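Local coordinates for protein cellulase IBT99 (Metagenomes, PDB 6WBT) that probably hydrolyses 6-phospho-alpha-glucosides with the help of NAD and a manganese ion, as a family 4 glycosyl hydrolase of gut microorganisms, at residues A[107-112]-A[278-283]; A[239-244]-A[287-292]; A[299-304]-A[314-319]. All blocks are in the same frame, centred on the assembly; numbering follows the deposited sequence.

Contact 1. Residues A[107-112]-A[278-283]; sequences VGQETC and DYMDIN. With G6P (6-O-phosphono-alpha-D-glucopyranose), chain F; NAD (nicotinamide-adenine-dinucleotide), chain G.
Met-280, a selenomethionine, lays the end of its side chain against the backbone of Gly-108, with SE 3.4 Å from Gly-108 O. CG lies anti to the carbonyl carbon (chi1 -70°) and the chain runs straight from there, which carries CE past the same oxygen to the side chains of Val-107 and Gln-109. CE comes within 4.5 Å of Val-107 CG1, an apolar touch. Gln-109 folds back on its own loop: its OE1 accepts from Thr-111 N at 2.6 Å, from above the carbonyl plane, and from Thr-111 OG1, which arrives in that plane on a lone pair. Thr-111 OG1 also bonds to ND1 of His-201, a residue of the manganese site. Glu-110, between Gln-109 and Thr-111, extends away from Met-280 into the pocket. Its OE1 takes a hydrogen bond from G6P O4 at 2.8 Å, while OE2 accepts from NAD O2D at 3.2 Å and forms a salt bridge with Arg-87, so one carboxylate joins sugar and cofactor. With the carboxylate cut back to an alanine, G6P O4 and NAD O2D would probably lose their shared acceptor, and Arg-87 NH1 this salt-bridge partner. The loop 107-112 connects helix 90-103 to helix 114-136; Met-280, from the loop between helices 274-277 and 286-291, also rests on Leu-102 of helix 90-103 and Tyr-269 of helix 267-270.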
loop_
_atom_site.group_PDB
_atom_site.type_symbol
_atom_site.label_atom_id
_atom_site.label_comp_id
_atom_site.label_asym_id
_atom_site.label_seq_id
_atom_site.Cartn_x
_atom_site.Cartn_y
_atom_site.Cartn_z
ATOM N N VAL A 107 -5.322 -3.631 -34.889
ATOM C CA VAL A 107 -3.885 -3.555 -35.135
ATOM C C VAL A 107 -3.287 -4.952 -35.035
ATOM O O VAL A 107 -3.305 -5.577 -33.969
ATOM C CB VAL A 107 -3.207 -2.593 -34.151
ATOM C CG1 VAL A 107 -1.692 -2.688 -34.277
ATOM C CG2 VAL A 107 -3.678 -1.171 -34.395
ATOM N N GLY A 108 -2.753 -5.446 -36.148
ATOM C CA GLY A 108 -2.083 -6.730 -36.165
ATOM C C GLY A 108 -0.580 -6.591 -36.053
ATOM O O GLY A 108 0.114 -6.427 -37.061
ATOM N N GLN A 109 -0.066 -6.649 -34.828
ATOM C CA GLN A 109 1.351 -6.469 -34.563
ATOM C C GLN A 109 1.927 -7.741 -33.953
ATOM O O GLN A 109 1.198 -8.615 -33.477
ATOM C CB GLN A 109 1.588 -5.270 -33.633
ATOM C CG GLN A 109 2.864 -4.487 -33.920
ATOM C CD GLN A 109 4.075 -5.048 -33.201
ATOM O OE1 GLN A 109 3.951 -5.678 -32.152
ATOM N NE2 GLN A 109 5.255 -4.827 -33.768
ATOM N N GLU A 110 3.258 -7.832 -33.982
ATOM C CA GLU A 110 3.941 -9.010 -33.459
ATOM C C GLU A 110 3.690 -9.179 -31.965
ATOM O O GLU A 110 3.345 -10.272 -31.501
ATOM C CB GLU A 110 5.441 -8.907 -33.739
ATOM C CG GLU A 110 6.255 -10.084 -33.229
ATOM C CD GLU A 110 7.726 -9.750 -33.075
ATOM O OE1 GLU A 110 8.038 -8.692 -32.490
ATOM O OE2 GLU A 110 8.570 -10.543 -33.543
ATOM N N THR A 111 3.861 -8.105 -31.194
ATOM C CA THR A 111 3.793 -8.178 -29.742
ATOM C C THR A 111 2.745 -7.262 -29.126
ATOM O O THR A 111 2.608 -7.248 -27.896
ATOM C CB THR A 111 5.163 -7.850 -29.131
ATOM O OG1 THR A 111 5.541 -6.516 -29.490
ATOM C CG2 THR A 111 6.211 -8.817 -29.640
ATOM N N CYS A 112 2.004 -6.502 -29.927
ATOM C CA CYS A 112 1.002 -5.576 -29.419
ATOM C C CYS A 112 -0.361 -5.902 -30.012
ATOM O O CYS A 112 -0.467 -6.276 -31.185
ATOM C CB CYS A 112 1.379 -4.126 -29.739
ATOM S SG CYS A 112 2.888 -3.563 -28.925
ATOM N N ASP A 278 -5.154 1.514 -40.906
ATOM C CA ASP A 278 -5.146 2.049 -42.263
ATOM C C ASP A 278 -3.785 1.901 -42.930
ATOM O O ASP A 278 -3.713 1.757 -44.156
ATOM C CB ASP A 278 -5.561 3.522 -42.249
ATOM C CG ASP A 278 -7.002 3.718 -41.821
ATOM O OD1 ASP A 278 -7.369 3.244 -40.726
ATOM O OD2 ASP A 278 -7.766 4.351 -42.578
ATOM N N TYR A 279 -2.702 1.931 -42.150
ATOM C CA TYR A 279 -1.362 1.867 -42.724
ATOM C C TYR A 279 -0.970 0.453 -43.130
ATOM O O TYR A 279 -0.206 0.278 -44.086
ATOM C CB TYR A 279 -0.344 2.434 -41.732
ATOM C CG TYR A 279 1.099 2.141 -42.083
ATOM C CD1 TYR A 279 1.734 2.814 -43.119
ATOM C CD2 TYR A 279 1.829 1.198 -41.370
ATOM C CE1 TYR A 279 3.053 2.550 -43.441
ATOM C CE2 TYR A 279 3.148 0.928 -41.684
ATOM C CZ TYR A 279 3.755 1.607 -42.720
ATOM O OH TYR A 279 5.067 1.341 -43.034
HETATM N N MSE A 280 -1.476 -0.559 -42.434
HETATM C CA MSE A 280 -1.085 -1.939 -42.700
HETATM C C MSE A 280 -1.853 -2.551 -43.867
HETATM O O MSE A 280 -2.978 -2.149 -44.167
HETATM C CB MSE A 280 -1.279 -2.795 -41.447
HETATM C CG MSE A 280 -0.295 -2.487 -40.333
HETATM SE SE MSE A 280 -0.556 -3.610 -38.762
HETATM C CE MSE A 280 1.042 -3.106 -37.764
ATOM N N ASP A 281 -1.232 -3.528 -44.522
ATOM C CA ASP A 281 -1.828 -4.241 -45.642
ATOM C C ASP A 281 -2.151 -5.662 -45.205
ATOM O O ASP A 281 -1.288 -6.361 -44.664
ATOM C CB ASP A 281 -0.886 -4.252 -46.849
ATOM C CG ASP A 281 -1.595 -4.607 -48.144
ATOM O OD1 ASP A 281 -2.636 -5.297 -48.095
ATOM O OD2 ASP A 281 -1.107 -4.197 -49.218
ATOM N N ILE A 282 -3.396 -6.083 -45.441
ATOM C CA ILE A 282 -3.809 -7.434 -45.073
ATOM C C ILE A 282 -3.030 -8.477 -45.865
ATOM O O ILE A 282 -2.729 -9.561 -45.350
ATOM C CB ILE A 282 -5.331 -7.591 -45.264
ATOM C CG1 ILE A 282 -5.770 -9.034 -45.006
ATOM C CG2 ILE A 282 -5.747 -7.140 -46.653
ATOM C CD1 ILE A 282 -5.586 -9.482 -43.577
ATOM N N ASN A 283 -2.673 -8.173 -47.110
ATOM C CA ASN A 283 -1.971 -9.120 -47.962
ATOM C C ASN A 283 -0.454 -8.957 -47.926
ATOM O O ASN A 283 0.241 -9.626 -48.698
ATOM C CB ASN A 283 -2.464 -9.002 -49.412
ATOM C CG ASN A 283 -3.962 -9.244 -49.548
ATOM O OD1 ASN A 283 -4.696 -8.383 -50.035
ATOM N ND2 ASN A 283 -4.417 -10.421 -49.133
HETATM C C1 G6P F . 12.717 -4.501 -32.012
HETATM C C2 G6P F . 11.610 -4.959 -31.066
HETATM C C3 G6P F . 11.188 -6.392 -31.368
HETATM C C4 G6P F . 10.882 -6.555 -32.852
HETATM C C5 G6P F . 12.075 -6.072 -33.667
HETATM C C6 G6P F . 11.869 -6.246 -35.169
HETATM O O1 G6P F . 13.905 -5.258 -31.757
HETATM O O2 G6P F . 12.070 -4.874 -29.713
HETATM O O3 G6P F . 10.030 -6.724 -30.596
HETATM O O4 G6P F . 10.616 -7.930 -33.145
HETATM O O5 G6P F . 12.315 -4.696 -33.368
HETATM O O6 G6P F . 10.657 -6.947 -35.441
HETATM P P G6P F . 10.393 -7.540 -36.914
HETATM O O1P G6P F . 8.930 -7.270 -37.164
HETATM O O2P G6P F . 10.762 -9.000 -36.800
HETATM O O3P G6P F . 11.328 -6.741 -37.791
HETATM P PA NAD G . 12.535 -17.202 -36.444
HETATM O O1A NAD G . 11.132 -17.672 -36.641
HETATM O O2A NAD G . 13.324 -16.825 -37.654
HETATM O O5B NAD G . 13.339 -18.308 -35.602
HETATM C C5B NAD G . 12.820 -18.743 -34.315
HETATM C C4B NAD G . 13.402 -20.094 -33.974
HETATM O O4B NAD G . 12.844 -20.566 -32.719
HETATM C C3B NAD G . 13.140 -21.219 -34.990
HETATM O O3B NAD G . 14.358 -21.893 -35.280
HETATM C C2B NAD G . 12.182 -22.147 -34.236
HETATM O O2B NAD G . 12.198 -23.484 -34.688
HETATM C C1B NAD G . 12.697 -21.962 -32.816
HETATM N N9A NAD G . 11.779 -22.425 -31.781
HETATM C C8A NAD G . 10.410 -22.344 -31.800
HETATM N N7A NAD G . 9.841 -22.851 -30.735
HETATM C C5A NAD G . 10.900 -23.307 -29.965
HETATM C C6A NAD G . 10.951 -23.951 -28.713
HETATM N N6A NAD G . 9.873 -24.258 -27.997
HETATM N N1A NAD G . 12.172 -24.275 -28.227
HETATM C C2A NAD G . 13.253 -23.965 -28.954
HETATM N N3A NAD G . 13.325 -23.362 -30.138
HETATM C C4A NAD G . 12.102 -23.053 -30.599
HETATM O O3 NAD G . 12.529 -15.958 -35.432
HETATM P PN NAD G . 13.300 -14.552 -35.442
HETATM O O1N NAD G . 14.761 -14.801 -35.618
HETATM O O2N NAD G . 12.615 -13.630 -36.395
HETATM O O5D NAD G . 13.023 -14.065 -33.941
HETATM C C5D NAD G . 13.386 -14.962 -32.862
HETATM C C4D NAD G . 12.809 -14.443 -31.569
HETATM O O4D NAD G . 13.522 -13.247 -31.179
HETATM C C3D NAD G . 11.331 -14.029 -31.617
HETATM O O3D NAD G . 10.657 -14.528 -30.470
HETATM C C2D NAD G . 11.447 -12.502 -31.572
HETATM O O2D NAD G . 10.265 -11.828 -31.175
HETATM C C1D NAD G . 12.600 -12.346 -30.589
HETATM N N1N NAD G . 13.185 -10.976 -30.608
HETATM C C2N NAD G . 12.944 -10.119 -29.567
HETATM C C3N NAD G . 13.457 -8.831 -29.579
HETATM C C7N NAD G . 13.202 -7.958 -28.376
HETATM O O7N NAD G . 13.030 -6.753 -28.531
HETATM N N7N NAD G . 13.212 -8.537 -27.183
HETATM C C4N NAD G . 14.194 -8.407 -30.680
HETATM C C5N NAD G . 14.459 -9.291 -31.704
HETATM C C6N NAD G . 13.949 -10.569 -31.648
#

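Contact 2. Residues A[239-244]-A[287-292]; sequences LKDPDW and GMQVIN. With G6P (6-O-phosphono-alpha-D-glucopyranose), chain F.
Asp-243 swings its carboxylate across to Gln-289 because CG stands anti to the backbone N (chi1 -154°), and Gln-289 meets it with CG beside its own backbone N (chi1 -60°) and the rest of the chain extended. The contact joins the N-terminal turn of helix 242-249, opened by an aspartate N-cap, to helix 286-291. Asp-241 is that cap: its OD1 accepts from Asp-243 N at 3.0 Å, on the anti side of the carboxylate.

The side chains of Asp-243 and Gln-289 cross at about a right angle, with the carboxylate and amide planes 35° apart. Asp-243 OD2 lies 3.7 Å from Gln-289 OE1 and 3.9 Å from Gln-289 NE2, an approach without a direct bond. The amide is engaged on its own side instead. Gln-289 NE2 donates to the backbone O of Asn-284, and Gln-289 OE1 accepts from Arg-286 NH1. That same NH1 forms a salt bridge with Asp-241 OD2, so the arginine bridges the helix cap and the glutamine and fixes how the amide is turned. Through NH2 it also bonds to G6P, which makes Asp-241 and Gln-289 second-shell residues that position a first-shell one.

Both segments reach the sugar phosphate directly as well. Helix 286-291, which packs on helix 90-103 through Met-288, Val-290 and Ile-291, brings Val-290 CG1 to 3.9 Å from G6P O3P. Trp-244, whose ring also meets that of Phe-248, presents its edge to the sugar, where Trp-244 CZ2 lies 3.1 Å from the ring oxygen O5 of G6P.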
loop_
_atom_site.group_PDB
_atom_site.type_symbol
_atom_site.label_atom_id
_atom_site.label_comp_id
_atom_site.label_asym_id
_atom_site.label_seq_id
_atom_site.Cartn_x
_atom_site.Cartn_y
_atom_site.Cartn_z
ATOM N N LEU A 239 17.199 1.724 -40.596
ATOM C CA LEU A 239 16.320 2.693 -41.237
ATOM C C LEU A 239 16.181 2.477 -42.738
ATOM O O LEU A 239 15.529 3.289 -43.403
ATOM C CB LEU A 239 16.815 4.118 -40.964
ATOM C CG LEU A 239 16.340 4.798 -39.674
ATOM C CD1 LEU A 239 14.818 4.846 -39.619
ATOM C CD2 LEU A 239 16.905 4.117 -38.434
ATOM N N LYS A 240 16.775 1.417 -43.292
ATOM C CA LYS A 240 16.531 1.095 -44.694
ATOM C C LYS A 240 15.105 0.600 -44.896
ATOM O O LYS A 240 14.463 0.929 -45.900
ATOM C CB LYS A 240 17.531 0.049 -45.182
ATOM C CG LYS A 240 18.986 0.478 -45.106
ATOM C CD LYS A 240 19.902 -0.501 -45.835
ATOM C CE LYS A 240 20.094 -1.809 -45.068
ATOM N NZ LYS A 240 18.954 -2.762 -45.193
ATOM N N ASP A 241 14.599 -0.190 -43.957
ATOM C CA ASP A 241 13.228 -0.673 -44.011
ATOM C C ASP A 241 12.268 0.508 -43.910
ATOM O O ASP A 241 12.322 1.256 -42.922
ATOM C CB ASP A 241 12.978 -1.668 -42.877
ATOM C CG ASP A 241 11.732 -2.512 -43.093
ATOM O OD1 ASP A 241 10.706 -1.975 -43.558
ATOM O OD2 ASP A 241 11.779 -3.724 -42.791
ATOM N N PRO A 242 11.390 0.719 -44.895
ATOM C CA PRO A 242 10.458 1.855 -44.812
ATOM C C PRO A 242 9.484 1.751 -43.656
ATOM O O PRO A 242 8.974 2.782 -43.201
ATOM C CB PRO A 242 9.733 1.812 -46.164
ATOM C CG PRO A 242 9.849 0.386 -46.606
ATOM C CD PRO A 242 11.195 -0.074 -46.121
ATOM N N ASP A 243 9.213 0.541 -43.159
ATOM C CA ASP A 243 8.322 0.401 -42.014
ATOM C C ASP A 243 8.949 0.971 -40.750
ATOM O O ASP A 243 8.240 1.539 -39.912
ATOM C CB ASP A 243 7.952 -1.070 -41.815
ATOM C CG ASP A 243 6.616 -1.249 -41.114
ATOM O OD1 ASP A 243 6.320 -0.482 -40.174
ATOM O OD2 ASP A 243 5.857 -2.157 -41.510
ATOM N N TRP A 244 10.269 0.840 -40.596
ATOM C CA TRP A 244 10.930 1.410 -39.425
ATOM C C TRP A 244 11.013 2.928 -39.507
ATOM O O TRP A 244 11.026 3.602 -38.471
ATOM C CB TRP A 244 12.326 0.812 -39.253
ATOM C CG TRP A 244 12.340 -0.482 -38.495
ATOM C CD1 TRP A 244 12.834 -1.679 -38.925
ATOM C CD2 TRP A 244 11.830 -0.710 -37.175
ATOM N NE1 TRP A 244 12.668 -2.636 -37.954
ATOM C CE2 TRP A 244 12.053 -2.067 -36.870
ATOM C CE3 TRP A 244 11.207 0.102 -36.220
ATOM C CZ2 TRP A 244 11.676 -2.631 -35.653
ATOM C CZ3 TRP A 244 10.834 -0.461 -35.013
ATOM C CH2 TRP A 244 11.070 -1.812 -34.741
ATOM N N GLY A 287 4.942 -9.555 -40.772
ATOM C CA GLY A 287 5.504 -10.896 -40.766
ATOM C C GLY A 287 5.825 -11.397 -42.160
ATOM O O GLY A 287 6.809 -12.110 -42.364
HETATM N N MSE A 288 5.001 -11.031 -43.137
HETATM C CA MSE A 288 5.239 -11.406 -44.525
HETATM C C MSE A 288 6.466 -10.695 -45.080
HETATM O O MSE A 288 7.175 -11.229 -45.935
HETATM C CB MSE A 288 4.014 -11.086 -45.383
HETATM C CG MSE A 288 2.857 -12.053 -45.203
HETATM SE SE MSE A 288 1.281 -11.497 -46.205
HETATM C CE MSE A 288 0.367 -13.215 -46.304
ATOM N N GLN A 289 6.713 -9.481 -44.584
ATOM C CA GLN A 289 7.854 -8.704 -45.059
ATOM C C GLN A 289 9.171 -9.319 -44.605
ATOM O O GLN A 289 10.128 -9.393 -45.386
ATOM C CB GLN A 289 7.737 -7.259 -44.577
ATOM C CG GLN A 289 6.479 -6.557 -45.059
ATOM C CD GLN A 289 6.260 -5.219 -44.384
ATOM O OE1 GLN A 289 7.207 -4.572 -43.940
ATOM N NE2 GLN A 289 5.003 -4.800 -44.297
ATOM N N VAL A 290 9.243 -9.769 -43.349
ATOM C CA VAL A 290 10.462 -10.411 -42.873
ATOM C C VAL A 290 10.622 -11.804 -43.464
ATOM O O VAL A 290 11.736 -12.339 -43.486
ATOM C CB VAL A 290 10.489 -10.460 -41.332
ATOM C CG1 VAL A 290 10.203 -9.082 -40.752
ATOM C CG2 VAL A 290 9.500 -11.485 -40.805
ATOM N N ILE A 291 9.535 -12.410 -43.948
ATOM C CA ILE A 291 9.651 -13.677 -44.661
ATOM C C ILE A 291 10.294 -13.458 -46.024
ATOM O O ILE A 291 11.191 -14.205 -46.433
ATOM C CB ILE A 291 8.272 -14.353 -44.783
ATOM C CG1 ILE A 291 7.832 -14.915 -43.430
ATOM C CG2 ILE A 291 8.302 -15.452 -45.835
ATOM C CD1 ILE A 291 6.471 -15.578 -43.459
ATOM N N ASN A 292 9.856 -12.426 -46.745
ATOM C CA ASN A 292 10.457 -12.062 -48.020
ATOM C C ASN A 292 11.717 -11.222 -47.862
ATOM O O ASN A 292 12.289 -10.798 -48.872
ATOM C CB ASN A 292 9.443 -11.306 -48.883
ATOM C CG ASN A 292 8.229 -12.144 -49.223
ATOM O OD1 ASN A 292 8.299 -13.372 -49.263
ATOM N ND2 ASN A 292 7.104 -11.483 -49.475
HETATM C C1 G6P F . 12.717 -4.501 -32.012
HETATM C C2 G6P F . 11.610 -4.959 -31.066
HETATM C C3 G6P F . 11.188 -6.392 -31.368
HETATM C C4 G6P F . 10.882 -6.555 -32.852
HETATM C C5 G6P F . 12.075 -6.072 -33.667
HETATM C C6 G6P F . 11.869 -6.246 -35.169
HETATM O O1 G6P F . 13.905 -5.258 -31.757
HETATM O O2 G6P F . 12.070 -4.874 -29.713
HETATM O O3 G6P F . 10.030 -6.724 -30.596
HETATM O O4 G6P F . 10.616 -7.930 -33.145
HETATM O O5 G6P F . 12.315 -4.696 -33.368
HETATM O O6 G6P F . 10.657 -6.947 -35.441
HETATM P P G6P F . 10.393 -7.540 -36.914
HETATM O O1P G6P F . 8.930 -7.270 -37.164
HETATM O O2P G6P F . 10.762 -9.000 -36.800
HETATM O O3P G6P F . 11.328 -6.741 -37.791
#

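Contact 3. Residues A[299-304]-A[314-319]; sequences FKAAED and QQFYVG
Ala-301 and Phe-316 make the apolar half of this contact. The methyl of Ala-301 sits at the edge of the phenyl ring, near its plane, with CB 4.1 Å from Phe-316 CZ. One face of the ring is filled from its own segment, since Gln-315 CB stands over the ring centre, 3.9 Å above the plane.

On the polar side Lys-300 comes up to the amide group of Gln-315. Lys-300 leaves the helix with CG anti to the backbone N (chi1 165°), and bends further along the chain then turn its amino group toward the loop, where NZ comes 3.6 Å from Gln-315 CD. The ammonium is held from its own helix, through a hydrogen bond to the backbone O of Arg-297.

Backbone bonds keep the helical side in shape, among them Asp-304 N to Lys-300 O at 2.9 Å. Asp-304 OD1 also forms a salt bridge with Lys-309, in the connection that leads from the helix toward the loop.

The arrangement is thus a local return of the chain, in which the segment following helix 296-306 folds back against it before helix 321-334 begins. Beyond the contact, Phe-316 packs on Ile-298 of helix 296-306, Ile-52 of helix 43-60 and Pro-18 of helix 17-25, while Phe-299 and Ala-302 also lean on helix 43-60.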
loop_
_atom_site.group_PDB
_atom_site.type_symbol
_atom_site.label_atom_id
_atom_site.label_comp_id
_atom_site.label_asym_id
_atom_site.label_seq_id
_atom_site.Cartn_x
_atom_site.Cartn_y
_atom_site.Cartn_z
ATOM N N PHE A 299 18.222 -17.808 -45.565
ATOM C CA PHE A 299 18.184 -19.119 -46.196
ATOM C C PHE A 299 18.787 -19.105 -47.592
ATOM O O PHE A 299 19.148 -20.166 -48.111
ATOM C CB PHE A 299 16.746 -19.643 -46.249
ATOM C CG PHE A 299 16.184 -19.995 -44.899
ATOM C CD1 PHE A 299 17.028 -20.316 -43.849
ATOM C CD2 PHE A 299 14.817 -19.999 -44.681
ATOM C CE1 PHE A 299 16.520 -20.639 -42.605
ATOM C CE2 PHE A 299 14.302 -20.321 -43.438
ATOM C CZ PHE A 299 15.155 -20.641 -42.399
ATOM N N LYS A 300 18.898 -17.924 -48.205
ATOM C CA LYS A 300 19.673 -17.789 -49.433
ATOM C C LYS A 300 21.161 -17.959 -49.157
ATOM O O LYS A 300 21.870 -18.624 -49.921
ATOM C CB LYS A 300 19.383 -16.431 -50.078
ATOM C CG LYS A 300 20.366 -15.984 -51.157
ATOM C CD LYS A 300 21.457 -15.078 -50.591
ATOM C CE LYS A 300 20.886 -14.038 -49.644
ATOM N NZ LYS A 300 21.957 -13.365 -48.859
ATOM N N ALA A 301 21.651 -17.358 -48.069
ATOM C CA ALA A 301 23.061 -17.490 -47.719
ATOM C C ALA A 301 23.417 -18.924 -47.350
ATOM O O ALA A 301 24.564 -19.344 -47.540
ATOM C CB ALA A 301 23.410 -16.541 -46.573
ATOM N N ALA A 302 22.455 -19.684 -46.822
ATOM C CA ALA A 302 22.705 -21.095 -46.544
ATOM C C ALA A 302 22.914 -21.878 -47.833
ATOM O O ALA A 302 23.821 -22.714 -47.919
ATOM C CB ALA A 302 21.547 -21.684 -45.735
ATOM N N GLU A 303 22.090 -21.613 -48.850
ATOM C CA GLU A 303 22.266 -22.283 -50.134
ATOM C C GLU A 303 23.525 -21.805 -50.845
ATOM O O GLU A 303 24.183 -22.596 -51.532
ATOM C CB GLU A 303 21.034 -22.060 -51.014
ATOM C CG GLU A 303 21.055 -22.809 -52.342
ATOM C CD GLU A 303 21.080 -24.317 -52.171
ATOM O OE1 GLU A 303 21.632 -25.008 -53.053
ATOM O OE2 GLU A 303 20.546 -24.814 -51.156
ATOM N N ASP A 304 23.879 -20.527 -50.691
ATOM C CA ASP A 304 25.116 -20.027 -51.286
ATOM C C ASP A 304 26.337 -20.683 -50.654
ATOM O O ASP A 304 27.335 -20.938 -51.339
ATOM C CB ASP A 304 25.195 -18.507 -51.149
ATOM C CG ASP A 304 24.276 -17.784 -52.111
ATOM O OD1 ASP A 304 23.874 -18.396 -53.123
ATOM O OD2 ASP A 304 23.966 -16.603 -51.863
ATOM N N GLN A 314 28.330 -9.703 -43.327
ATOM C CA GLN A 314 27.959 -8.456 -42.668
ATOM C C GLN A 314 26.476 -8.142 -42.800
ATOM O O GLN A 314 26.022 -7.146 -42.226
ATOM C CB GLN A 314 28.782 -7.289 -43.217
ATOM C CG GLN A 314 28.274 -6.723 -44.533
ATOM C CD GLN A 314 28.965 -5.427 -44.912
ATOM O OE1 GLN A 314 29.826 -5.404 -45.792
ATOM N NE2 GLN A 314 28.587 -4.338 -44.251
ATOM N N GLN A 315 25.720 -8.952 -43.547
ATOM C CA GLN A 315 24.270 -8.785 -43.599
ATOM C C GLN A 315 23.662 -8.864 -42.205
ATOM O O GLN A 315 22.808 -8.048 -41.837
ATOM C CB GLN A 315 23.647 -9.853 -44.499
ATOM C CG GLN A 315 23.777 -9.611 -45.991
ATOM C CD GLN A 315 23.073 -10.684 -46.803
ATOM O OE1 GLN A 315 23.508 -11.836 -46.839
ATOM N NE2 GLN A 315 21.972 -10.313 -47.448
ATOM N N PHE A 316 24.096 -9.841 -41.414
ATOM C CA PHE A 316 23.494 -10.136 -40.124
ATOM C C PHE A 316 24.228 -9.485 -38.958
ATOM O O PHE A 316 23.854 -9.718 -37.805
ATOM C CB PHE A 316 23.433 -11.653 -39.920
ATOM C CG PHE A 316 23.232 -12.425 -41.195
ATOM C CD1 PHE A 316 21.992 -12.462 -41.811
ATOM C CD2 PHE A 316 24.286 -13.109 -41.780
ATOM C CE1 PHE A 316 21.806 -13.169 -42.986
ATOM C CE2 PHE A 316 24.106 -13.817 -42.954
ATOM C CZ PHE A 316 22.865 -13.847 -43.557
ATOM N N TYR A 317 25.252 -8.674 -39.225
ATOM C CA TYR A 317 26.028 -8.016 -38.180
ATOM C C TYR A 317 25.523 -6.607 -37.883
ATOM O O TYR A 317 26.301 -5.747 -37.458
ATOM C CB TYR A 317 27.509 -7.967 -38.559
ATOM C CG TYR A 317 28.170 -9.311 -38.795
ATOM C CD1 TYR A 317 27.557 -10.497 -38.408
ATOM C CD2 TYR A 317 29.418 -9.389 -39.401
ATOM C CE1 TYR A 317 28.165 -11.722 -38.628
ATOM C CE2 TYR A 317 30.034 -10.606 -39.621
ATOM C CZ TYR A 317 29.404 -11.768 -39.232
ATOM O OH TYR A 317 30.017 -12.980 -39.452
ATOM N N VAL A 318 24.235 -6.351 -38.097
ATOM C CA VAL A 318 23.672 -5.015 -37.948
ATOM C C VAL A 318 22.765 -4.980 -36.726
ATOM O O VAL A 318 22.186 -5.995 -36.321
ATOM C CB VAL A 318 22.907 -4.581 -39.217
ATOM C CG1 VAL A 318 23.859 -4.486 -40.399
ATOM C CG2 VAL A 318 21.775 -5.553 -39.518
ATOM N N GLY A 319 22.654 -3.798 -36.130
ATOM C CA GLY A 319 21.797 -3.580 -34.986
ATOM C C GLY A 319 22.549 -3.681 -33.667
ATOM O O GLY A 319 23.653 -4.223 -33.580
#

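In the fold
Contacts 1 and 2 both reach G6P and lie on the same side of the chain's centre, their centres about 12 Å apart. They also meet directly: Tyr-279 OH approaches Asp-243 CA at 3.5 Å, and Met-288 SE lies 3.3 Å from Asn-283 O. Their segments alternate along the chain. Contact 1 joins the 107-112 loop, from the Rossmann-like part of the protein, to the C-terminal part that holds both segments of contact 2, and Glu-110, Trp-244 and Val-290 all line the G6P pocket. Contact 3 stands further out. Its centre is about 15 Å from that of contact 2, to which helices 286-291 and 296-306 connect it in sequence, and the Phe-316 side chain remains about 10 Å from NAD.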